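Local coordinates for transmembrane oligosaccharyl transferase (PDB 3WAJ), which is an archaeal membrane-embedded oligosaccharyl transferase of the STT3/AglB family, joining an N-terminal helical membrane region of the GT-C clan to a large C-terminal part, at residues F68-Y79 / P529-Y540; Y545-Y553 / P582-A590. All blocks are in the same frame, centred on the assembly; numbering follows the deposited sequence.

Contact 1 (F68-Y79 / P529-Y540); sequences FDPFTYYPYGSY and PTPQSNKEPFSY
F68 offers one ring face to P531, whose CG stands 3.5 Å from the ring centroid almost on the normal, while N534 CB comes in at the ring edge. In a second CH-pi contact P70 CB lies 3.6 Å from the centroid of the F538 ring, over one face. The F68 and F538 rings, tilted 30° to each other, scarcely overlap and meet through F68 CE2 and F538 CD1. Further aromatic faces are covered from within each segment, that of Y79 by F68 CD1 and that of Y540 by F538 CD2. Proline suits these places because its rigid ring presents C-H groups to an aromatic face.

Tyrosine adds a hydroxyl at the far end. Y540 OH donates to P70 O (2.6 Å) in the carbonyl plane, whereas Y79 OH donates to P531 O (2.6 Å) from above the plane of the P531 carbonyl. The backbones join where F538 N donates to P75 O at 2.7 Å. N534 holds CG between its backbone N and carbonyl carbon (chi1 72°), which brings ND2 to G77 O at 3.0 Å; G77, at phi 92°, has a backbone conformation that glycine takes up easily.

F68-Y79 is a beta-hairpin, strand 68-69 antiparallel to strand 78-79, tied to helix 47-60 by the D69-R53 salt bridge. F538 and P70 also pack on helix 517-524, and Y74 and Y540 on strand 564-565.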
loop_
_atom_site.group_PDB
_atom_site.type_symbol
_atom_site.label_atom_id
_atom_site.label_comp_id
_atom_site.label_asym_id
_atom_site.label_seq_id
_atom_site.Cartn_x
_atom_site.Cartn_y
_atom_site.Cartn_z
ATOM N N PHE A 68 13.471 4.007 13.151
ATOM C CA PHE A 68 12.285 4.688 13.647
ATOM C C PHE A 68 12.160 6.064 12.977
ATOM O O PHE A 68 13.167 6.717 12.674
ATOM C CB PHE A 68 12.349 4.795 15.175
ATOM C CG PHE A 68 11.157 5.465 15.788
ATOM C CD1 PHE A 68 10.013 4.736 16.083
ATOM C CD2 PHE A 68 11.177 6.831 16.062
ATOM C CE1 PHE A 68 8.902 5.348 16.657
ATOM C CE2 PHE A 68 10.069 7.460 16.632
ATOM C CZ PHE A 68 8.927 6.714 16.932
ATOM N N ASP A 69 10.923 6.490 12.727
ATOM C CA ASP A 69 10.680 7.642 11.867
ATOM C C ASP A 69 9.608 8.507 12.488
ATOM O O ASP A 69 8.424 8.254 12.315
ATOM C CB ASP A 69 10.259 7.169 10.465
ATOM C CG ASP A 69 10.016 8.332 9.469
ATOM O OD1 ASP A 69 10.301 9.504 9.794
ATOM O OD2 ASP A 69 9.556 8.063 8.341
ATOM N N PRO A 70 10.024 9.532 13.244
ATOM C CA PRO A 70 9.053 10.417 13.893
ATOM C C PRO A 70 8.350 11.331 12.901
ATOM O O PRO A 70 7.418 12.052 13.275
ATOM C CB PRO A 70 9.925 11.247 14.856
ATOM C CG PRO A 70 11.289 11.204 14.256
ATOM C CD PRO A 70 11.409 9.830 13.657
ATOM N N PHE A 71 8.800 11.296 11.651
ATOM C CA PHE A 71 8.268 12.171 10.609
ATOM C C PHE A 71 6.925 11.637 10.101
ATOM O O PHE A 71 6.165 12.351 9.438
ATOM C CB PHE A 71 9.247 12.253 9.455
ATOM C CG PHE A 71 9.433 13.641 8.888
ATOM C CD1 PHE A 71 8.469 14.205 8.062
ATOM C CD2 PHE A 71 10.612 14.351 9.126
ATOM C CE1 PHE A 71 8.647 15.449 7.521
ATOM C CE2 PHE A 71 10.799 15.604 8.578
ATOM C CZ PHE A 71 9.807 16.159 7.774
ATOM N N THR A 72 6.634 10.377 10.414
ATOM C CA THR A 72 5.349 9.786 10.059
ATOM C C THR A 72 4.541 9.370 11.293
ATOM O O THR A 72 5.049 9.406 12.416
ATOM C CB THR A 72 5.530 8.614 9.104
ATOM O OG1 THR A 72 4.273 8.304 8.500
ATOM C CG2 THR A 72 6.100 7.399 9.826
ATOM N N TYR A 73 3.279 8.996 11.087
ATOM C CA TYR A 73 2.395 8.670 12.213
ATOM C C TYR A 73 2.462 9.766 13.298
ATOM O O TYR A 73 2.631 9.499 14.498
ATOM C CB TYR A 73 2.721 7.257 12.762
ATOM C CG TYR A 73 1.832 6.774 13.897
ATOM C CD1 TYR A 73 0.530 7.254 14.057
ATOM C CD2 TYR A 73 2.305 5.851 14.820
ATOM C CE1 TYR A 73 -0.268 6.825 15.101
ATOM C CE2 TYR A 73 1.518 5.420 15.886
ATOM C CZ TYR A 73 0.233 5.907 16.020
ATOM O OH TYR A 73 -0.547 5.478 17.068
ATOM N N TYR A 74 2.309 11.011 12.869
ATOM C CA TYR A 74 2.396 12.146 13.777
ATOM C C TYR A 74 1.249 12.161 14.793
ATOM O O TYR A 74 0.094 11.912 14.446
ATOM C CB TYR A 74 2.403 13.436 12.959
ATOM C CG TYR A 74 2.649 14.685 13.770
ATOM C CD1 TYR A 74 3.941 15.095 14.090
ATOM C CD2 TYR A 74 1.591 15.476 14.184
ATOM C CE1 TYR A 74 4.162 16.264 14.822
ATOM C CE2 TYR A 74 1.798 16.632 14.918
ATOM C CZ TYR A 74 3.087 17.024 15.236
ATOM O OH TYR A 74 3.286 18.198 15.959
ATOM N N PRO A 75 1.557 12.489 16.054
ATOM C CA PRO A 75 2.888 12.855 16.544
ATOM C C PRO A 75 3.549 11.745 17.341
ATOM O O PRO A 75 4.163 12.046 18.374
ATOM C CB PRO A 75 2.567 13.985 17.517
ATOM C CG PRO A 75 1.276 13.441 18.197
ATOM C CD PRO A 75 0.519 12.690 17.085
ATOM N N TYR A 76 3.426 10.498 16.901
ATOM C CA TYR A 76 4.033 9.391 17.651
ATOM C C TYR A 76 5.299 8.857 16.993
ATOM O O TYR A 76 6.267 8.512 17.668
ATOM C CB TYR A 76 3.024 8.243 17.835
ATOM C CG TYR A 76 1.749 8.676 18.516
ATOM C CD1 TYR A 76 1.659 8.721 19.909
ATOM C CD2 TYR A 76 0.627 9.040 17.775
ATOM C CE1 TYR A 76 0.481 9.120 20.540
ATOM C CE2 TYR A 76 -0.558 9.450 18.409
ATOM C CZ TYR A 76 -0.609 9.477 19.786
ATOM O OH TYR A 76 -1.755 9.865 20.415
ATOM N N GLY A 77 5.300 8.779 15.670
ATOM C CA GLY A 77 6.436 8.200 14.976
ATOM C C GLY A 77 6.205 6.715 14.751
ATOM O O GLY A 77 5.414 6.088 15.461
ATOM N N SER A 78 6.897 6.147 13.769
ATOM C CA SER A 78 6.718 4.751 13.398
ATOM C C SER A 78 8.066 4.034 13.332
ATOM O O SER A 78 9.024 4.529 12.703
ATOM C CB SER A 78 6.049 4.642 12.011
ATOM O OG SER A 78 4.644 4.528 12.087
ATOM N N TYR A 79 8.131 2.857 13.948
ATOM C CA TYR A 79 9.245 1.961 13.688
ATOM C C TYR A 79 9.167 1.547 12.236
ATOM O O TYR A 79 8.081 1.398 11.697
ATOM C CB TYR A 79 9.152 0.718 14.559
ATOM C CG TYR A 79 9.303 1.030 16.022
ATOM C CD1 TYR A 79 10.552 1.027 16.623
ATOM C CD2 TYR A 79 8.201 1.329 16.798
ATOM C CE1 TYR A 79 10.692 1.311 17.952
ATOM C CE2 TYR A 79 8.328 1.619 18.121
ATOM C CZ TYR A 79 9.576 1.605 18.697
ATOM O OH TYR A 79 9.702 1.900 20.034
ATOM N N PRO A 529 17.205 8.452 16.635
ATOM C CA PRO A 529 17.522 7.324 17.521
ATOM C C PRO A 529 16.295 6.437 17.701
ATOM O O PRO A 529 15.171 6.934 17.688
ATOM C CB PRO A 529 17.870 8.019 18.845
ATOM C CG PRO A 529 17.047 9.242 18.835
ATOM C CD PRO A 529 16.979 9.699 17.389
ATOM N N THR A 530 16.503 5.140 17.866
ATOM C CA THR A 530 15.387 4.217 18.075
ATOM C C THR A 530 14.932 4.231 19.530
ATOM O O THR A 530 15.719 3.944 20.430
ATOM C CB THR A 530 15.753 2.786 17.666
ATOM O OG1 THR A 530 16.233 2.791 16.313
ATOM C CG2 THR A 530 14.531 1.873 17.787
ATOM N N PRO A 531 13.657 4.586 19.764
ATOM C CA PRO A 531 13.079 4.690 21.113
ATOM C C PRO A 531 12.460 3.386 21.590
ATOM O O PRO A 531 12.117 2.521 20.774
ATOM C CB PRO A 531 11.968 5.726 20.924
ATOM C CG PRO A 531 11.509 5.532 19.492
ATOM C CD PRO A 531 12.751 5.127 18.723
ATOM N N GLN A 532 12.306 3.260 22.901
ATOM C CA GLN A 532 11.790 2.039 23.513
ATOM C C GLN A 532 10.301 1.868 23.286
ATOM O O GLN A 532 9.786 0.743 23.266
ATOM C CB GLN A 532 12.100 2.024 25.008
ATOM C CG GLN A 532 13.577 1.809 25.319
ATOM C CD GLN A 532 14.165 0.633 24.546
ATOM O OE1 GLN A 532 13.877 -0.535 24.845
ATOM N NE2 GLN A 532 14.980 0.936 23.531
ATOM N N SER A 533 9.612 2.990 23.105
ATOM C CA SER A 533 8.168 2.967 22.902
ATOM C C SER A 533 7.726 4.107 21.981
ATOM O O SER A 533 8.471 5.069 21.769
ATOM C CB SER A 533 7.444 3.045 24.249
ATOM O OG SER A 533 6.041 2.959 24.075
ATOM N N ASN A 534 6.527 3.979 21.420
ATOM C CA ASN A 534 5.898 5.059 20.659
ATOM C C ASN A 534 4.440 5.233 21.088
ATOM O O ASN A 534 3.593 5.701 20.321
ATOM C CB ASN A 534 6.050 4.842 19.139
ATOM C CG ASN A 534 5.173 3.710 18.593
ATOM O OD1 ASN A 534 4.672 2.860 19.334
ATOM N ND2 ASN A 534 4.991 3.703 17.276
ATOM N N LYS A 535 4.156 4.846 22.327
ATOM C CA LYS A 535 2.797 4.930 22.851
ATOM C C LYS A 535 2.411 6.360 23.181
ATOM O O LYS A 535 1.238 6.709 23.141
ATOM C CB LYS A 535 2.641 4.053 24.091
ATOM C CG LYS A 535 2.866 2.582 23.833
ATOM C CD LYS A 535 1.851 2.032 22.843
ATOM C CE LYS A 535 2.224 0.620 22.419
ATOM N NZ LYS A 535 1.094 -0.072 21.734
ATOM N N GLU A 536 3.406 7.179 23.511
ATOM C CA GLU A 536 3.185 8.586 23.862
ATOM C C GLU A 536 3.770 9.519 22.769
ATOM O O GLU A 536 4.703 9.126 22.051
ATOM C CB GLU A 536 3.773 8.872 25.257
ATOM C CG GLU A 536 2.967 8.316 26.466
ATOM C CD GLU A 536 3.769 8.263 27.785
ATOM O OE1 GLU A 536 4.963 7.892 27.757
ATOM O OE2 GLU A 536 3.204 8.586 28.859
ATOM N N PRO A 537 3.210 10.740 22.622
ATOM C CA PRO A 537 3.707 11.668 21.591
ATOM C C PRO A 537 5.238 11.807 21.622
ATOM O O PRO A 537 5.818 11.908 22.685
ATOM C CB PRO A 537 3.045 12.995 21.972
ATOM C CG PRO A 537 1.763 12.586 22.688
ATOM C CD PRO A 537 2.137 11.335 23.450
ATOM N N PHE A 538 5.876 11.778 20.458
ATOM C CA PHE A 538 7.329 11.831 20.353
ATOM C C PHE A 538 7.781 13.209 20.763
ATOM O O PHE A 538 7.040 14.177 20.633
ATOM C CB PHE A 538 7.752 11.554 18.902
ATOM C CG PHE A 538 9.249 11.521 18.673
ATOM C CD1 PHE A 538 9.979 10.360 18.875
ATOM C CD2 PHE A 538 9.916 12.641 18.196
ATOM C CE1 PHE A 538 11.369 10.327 18.638
ATOM C CE2 PHE A 538 11.303 12.622 17.955
ATOM C CZ PHE A 538 12.028 11.463 18.168
ATOM N N SER A 539 9.009 13.307 21.236
ATOM C CA SER A 539 9.535 14.578 21.695
ATOM C C SER A 539 10.355 15.221 20.572
ATOM O O SER A 539 11.560 14.976 20.455
ATOM C CB SER A 539 10.391 14.350 22.949
ATOM O OG SER A 539 10.828 15.580 23.464
ATOM N N TYR A 540 9.698 16.029 19.740
ATOM C CA TYR A 540 10.354 16.647 18.584
ATOM C C TYR A 540 11.352 17.723 19.000
ATOM O O TYR A 540 11.121 18.409 19.984
ATOM C CB TYR A 540 9.305 17.223 17.627
ATOM C CG TYR A 540 8.451 16.144 17.017
ATOM C CD1 TYR A 540 7.291 15.719 17.636
ATOM C CD2 TYR A 540 8.814 15.540 15.819
ATOM C CE1 TYR A 540 6.495 14.708 17.075
ATOM C CE2 TYR A 540 8.035 14.539 15.245
ATOM C CZ TYR A 540 6.875 14.121 15.881
ATOM O OH TYR A 540 6.105 13.113 15.315
HETATM O O HOH W 1 1.069 4.861 19.435
HETATM O O HOH W 2 6.828 8.244 20.541
#

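Contact 2 (Y545-Y553 / P582-A590); sequences YGVISWWDY and PGASSFFTA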
loop_
_atom_site.group_PDB
_atom_site.type_symbol
_atom_site.label_atom_id
_atom_site.label_comp_id
_atom_site.label_asym_id
_atom_site.label_seq_id
_atom_site.Cartn_x
_atom_site.Cartn_y
_atom_site.Cartn_z
ATOM N N TYR A 545 4.074 20.606 13.544
ATOM C CA TYR A 545 2.622 20.481 13.347
ATOM C C TYR A 545 2.291 19.272 12.474
ATOM O O TYR A 545 3.153 18.770 11.744
ATOM C CB TYR A 545 2.002 21.767 12.743
ATOM C CG TYR A 545 2.643 22.219 11.444
ATOM C CD1 TYR A 545 2.386 21.560 10.246
ATOM C CD2 TYR A 545 3.497 23.317 11.416
ATOM C CE1 TYR A 545 2.979 21.967 9.059
ATOM C CE2 TYR A 545 4.093 23.739 10.226
ATOM C CZ TYR A 545 3.824 23.054 9.054
ATOM O OH TYR A 545 4.408 23.460 7.873
ATOM N N GLY A 546 1.045 18.807 12.541
ATOM C CA GLY A 546 0.663 17.634 11.786
ATOM C C GLY A 546 -0.218 17.961 10.599
ATOM O O GLY A 546 -0.909 18.990 10.556
ATOM N N VAL A 547 -0.182 17.056 9.629
ATOM C CA VAL A 547 -0.978 17.158 8.432
ATOM C C VAL A 547 -1.929 15.956 8.400
ATOM O O VAL A 547 -1.495 14.795 8.334
ATOM C CB VAL A 547 -0.083 17.150 7.209
ATOM C CG1 VAL A 547 -0.930 17.231 5.912
ATOM C CG2 VAL A 547 0.902 18.308 7.276
ATOM N N ILE A 548 -3.229 16.232 8.444
ATOM C CA ILE A 548 -4.209 15.163 8.516
ATOM C C ILE A 548 -4.906 14.883 7.175
ATOM O O ILE A 548 -5.386 15.778 6.485
ATOM C CB ILE A 548 -5.237 15.400 9.644
ATOM C CG1 ILE A 548 -6.005 14.109 9.929
ATOM C CG2 ILE A 548 -6.188 16.524 9.294
ATOM C CD1 ILE A 548 -6.525 14.026 11.349
ATOM N N SER A 549 -4.969 13.609 6.824
ATOM C CA SER A 549 -5.556 13.180 5.569
ATOM C C SER A 549 -5.814 11.683 5.715
ATOM O O SER A 549 -5.436 11.088 6.711
ATOM C CB SER A 549 -4.576 13.458 4.421
ATOM O OG SER A 549 -5.103 12.989 3.191
ATOM N N TRP A 550 -6.451 11.062 4.737
ATOM C CA TRP A 550 -6.706 9.629 4.831
ATOM C C TRP A 550 -5.358 8.878 4.867
ATOM O O TRP A 550 -4.333 9.421 4.432
ATOM C CB TRP A 550 -7.594 9.176 3.659
ATOM C CG TRP A 550 -8.167 7.784 3.789
ATOM C CD1 TRP A 550 -8.245 6.848 2.801
ATOM C CD2 TRP A 550 -8.742 7.174 4.964
ATOM N NE1 TRP A 550 -8.826 5.700 3.279
ATOM C CE2 TRP A 550 -9.139 5.868 4.602
ATOM C CE3 TRP A 550 -8.952 7.602 6.284
ATOM C CZ2 TRP A 550 -9.745 4.983 5.509
ATOM C CZ3 TRP A 550 -9.543 6.721 7.185
ATOM C CH2 TRP A 550 -9.937 5.429 6.791
ATOM N N TRP A 551 -5.341 7.650 5.384
ATOM C CA TRP A 551 -4.060 6.981 5.644
ATOM C C TRP A 551 -3.297 6.595 4.375
ATOM O O TRP A 551 -2.069 6.521 4.399
ATOM C CB TRP A 551 -4.247 5.765 6.550
ATOM C CG TRP A 551 -5.145 4.686 6.005
ATOM C CD1 TRP A 551 -6.488 4.557 6.218
ATOM C CD2 TRP A 551 -4.758 3.553 5.202
ATOM N NE1 TRP A 551 -6.965 3.428 5.592
ATOM C CE2 TRP A 551 -5.931 2.797 4.954
ATOM C CE3 TRP A 551 -3.542 3.115 4.658
ATOM C CZ2 TRP A 551 -5.921 1.612 4.195
ATOM C CZ3 TRP A 551 -3.531 1.941 3.897
ATOM C CH2 TRP A 551 -4.717 1.202 3.675
ATOM N N ASP A 552 -4.027 6.361 3.280
ATOM C CA ASP A 552 -3.438 6.041 1.968
ATOM C C ASP A 552 -2.308 6.981 1.561
ATOM O O ASP A 552 -1.325 6.553 0.954
ATOM C CB ASP A 552 -4.514 6.139 0.868
ATOM C CG ASP A 552 -5.554 5.077 0.978
ATOM O OD1 ASP A 552 -5.514 4.257 1.931
ATOM O OD2 ASP A 552 -6.425 5.068 0.099
ATOM N N TYR A 553 -2.477 8.258 1.911
ATOM C CA TYR A 553 -1.702 9.368 1.361
ATOM C C TYR A 553 -0.447 9.722 2.174
ATOM O O TYR A 553 0.330 10.593 1.766
ATOM C CB TYR A 553 -2.644 10.595 1.183
ATOM C CG TYR A 553 -3.861 10.220 0.361
ATOM C CD1 TYR A 553 -3.703 9.725 -0.935
ATOM C CD2 TYR A 553 -5.154 10.323 0.866
ATOM C CE1 TYR A 553 -4.796 9.356 -1.719
ATOM C CE2 TYR A 553 -6.278 9.950 0.074
ATOM C CZ TYR A 553 -6.079 9.458 -1.217
ATOM O OH TYR A 553 -7.150 9.058 -2.028
ATOM N N PRO A 582 -8.238 9.550 18.632
ATOM C CA PRO A 582 -8.069 10.559 17.579
ATOM C C PRO A 582 -7.166 10.036 16.480
ATOM O O PRO A 582 -6.119 9.416 16.746
ATOM C CB PRO A 582 -7.420 11.750 18.302
ATOM C CG PRO A 582 -6.989 11.225 19.680
ATOM C CD PRO A 582 -7.868 10.040 19.976
ATOM N N GLY A 583 -7.596 10.273 15.246
ATOM C CA GLY A 583 -6.933 9.749 14.067
ATOM C C GLY A 583 -7.718 10.211 12.854
ATOM O O GLY A 583 -8.671 10.976 12.977
ATOM N N ALA A 584 -7.321 9.747 11.678
ATOM C CA ALA A 584 -7.934 10.203 10.440
ATOM C C ALA A 584 -9.437 9.903 10.329
ATOM O O ALA A 584 -10.205 10.750 9.887
ATOM C CB ALA A 584 -7.179 9.661 9.232
ATOM N N SER A 585 -9.869 8.715 10.728
ATOM C CA SER A 585 -11.269 8.350 10.543
ATOM C C SER A 585 -12.169 9.141 11.489
ATOM O O SER A 585 -13.300 9.478 11.151
ATOM C CB SER A 585 -11.496 6.837 10.696
ATOM O OG SER A 585 -11.368 6.422 12.040
ATOM N N SER A 586 -11.662 9.461 12.667
ATOM C CA SER A 586 -12.483 10.141 13.670
ATOM C C SER A 586 -12.511 11.635 13.378
ATOM O O SER A 586 -13.415 12.353 13.811
ATOM C CB SER A 586 -11.954 9.869 15.079
ATOM O OG SER A 586 -10.545 9.950 15.098
ATOM N N PHE A 587 -11.519 12.110 12.633
ATOM C CA PHE A 587 -11.558 13.494 12.199
ATOM C C PHE A 587 -12.586 13.645 11.055
ATOM O O PHE A 587 -13.544 14.408 11.172
ATOM C CB PHE A 587 -10.162 13.998 11.822
ATOM C CG PHE A 587 -10.148 15.422 11.339
ATOM C CD1 PHE A 587 -10.145 16.473 12.241
ATOM C CD2 PHE A 587 -10.164 15.715 9.975
ATOM C CE1 PHE A 587 -10.157 17.803 11.800
ATOM C CE2 PHE A 587 -10.169 17.041 9.522
ATOM C CZ PHE A 587 -10.168 18.081 10.434
ATOM N N PHE A 588 -12.418 12.887 9.976
ATOM C CA PHE A 588 -13.245 13.086 8.768
ATOM C C PHE A 588 -14.700 12.647 8.850
ATOM O O PHE A 588 -15.532 13.127 8.073
ATOM C CB PHE A 588 -12.583 12.485 7.516
ATOM C CG PHE A 588 -11.277 13.142 7.159
ATOM C CD1 PHE A 588 -11.256 14.396 6.554
ATOM C CD2 PHE A 588 -10.064 12.520 7.450
ATOM C CE1 PHE A 588 -10.037 15.027 6.234
ATOM C CE2 PHE A 588 -8.838 13.137 7.144
ATOM C CZ PHE A 588 -8.822 14.390 6.537
ATOM N N THR A 589 -15.021 11.745 9.776
ATOM C CA THR A 589 -16.421 11.348 9.930
ATOM C C THR A 589 -17.061 12.019 11.130
ATOM O O THR A 589 -18.164 11.645 11.547
ATOM C CB THR A 589 -16.589 9.847 10.121
ATOM O OG1 THR A 589 -16.050 9.499 11.394
ATOM C CG2 THR A 589 -15.890 9.050 8.999
ATOM N N ALA A 590 -16.342 12.974 11.711
ATOM C CA ALA A 590 -16.837 13.681 12.885
ATOM C C ALA A 590 -18.057 14.498 12.475
ATOM O O ALA A 590 -18.037 15.224 11.461
ATOM C CB ALA A 590 -15.764 14.572 13.471
#
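The carbonyl oxygen of S585, a residue whose CB packs at the edge of the W550 ring, is gripped twice by T589: OG1 donates to S585 O at 2.8 Å and the backbone N at 3.2 Å, from opposite faces of the carbonyl plane. A threonine just past the helix can thus close the last turn with both groups. S585 OG is hydrogen-bonded to I574 O, and S585 CB lies 4.0 Å from W550 CZ3. Beside it A584 suits a tight approach, its small CB lying 3.4 Å from S549 O and also against W550 CE3.

The tryptophan opens the WWDYG signature of the STT3/AglB family, which begins two residues after I548. Helix 584-588 crosses strand 546-548 at -67°, with the segment axes 10.7 Å apart, and the layer between them is apolar. I548, with CG1 anti to its backbone N (chi1 -165°), extends CD1 to F587 CB (3.7 Å) and lays CG2 over one face of the F587 ring. The F588 ring has F587 CD2 over a face and turns its edge to the backbone of I548 and S549, CZ lying 3.6 Å from S549 CA. I548 and F588 both touch V608 of strand 605-611, and F588 also meets M614 of helix 612-615, while S549 OG is hydrogen-bonded to V609 O.

Overall arrangement
The two contacts follow in series along the chain, contact 1 closing at Y540 and contact 2 opening at Y545, with centres about 17 Å apart. Contact 1 joins the N-terminal STT3 region to the AglB core across some 450 residues; contact 2 lies wholly within the core and is fully buried. They meet at Y74, which packs against G546 and whose hydroxyl is hydrogen-bonded to T544 and N604. The mixed sheet links them as well: contact 1 rests on strand 564-565, at one edge of the sheet, next to and parallel with strand 546-548 of contact 2. The hairpin from the membrane region is therefore seated against the same sheet that leads into the WWDYG signature.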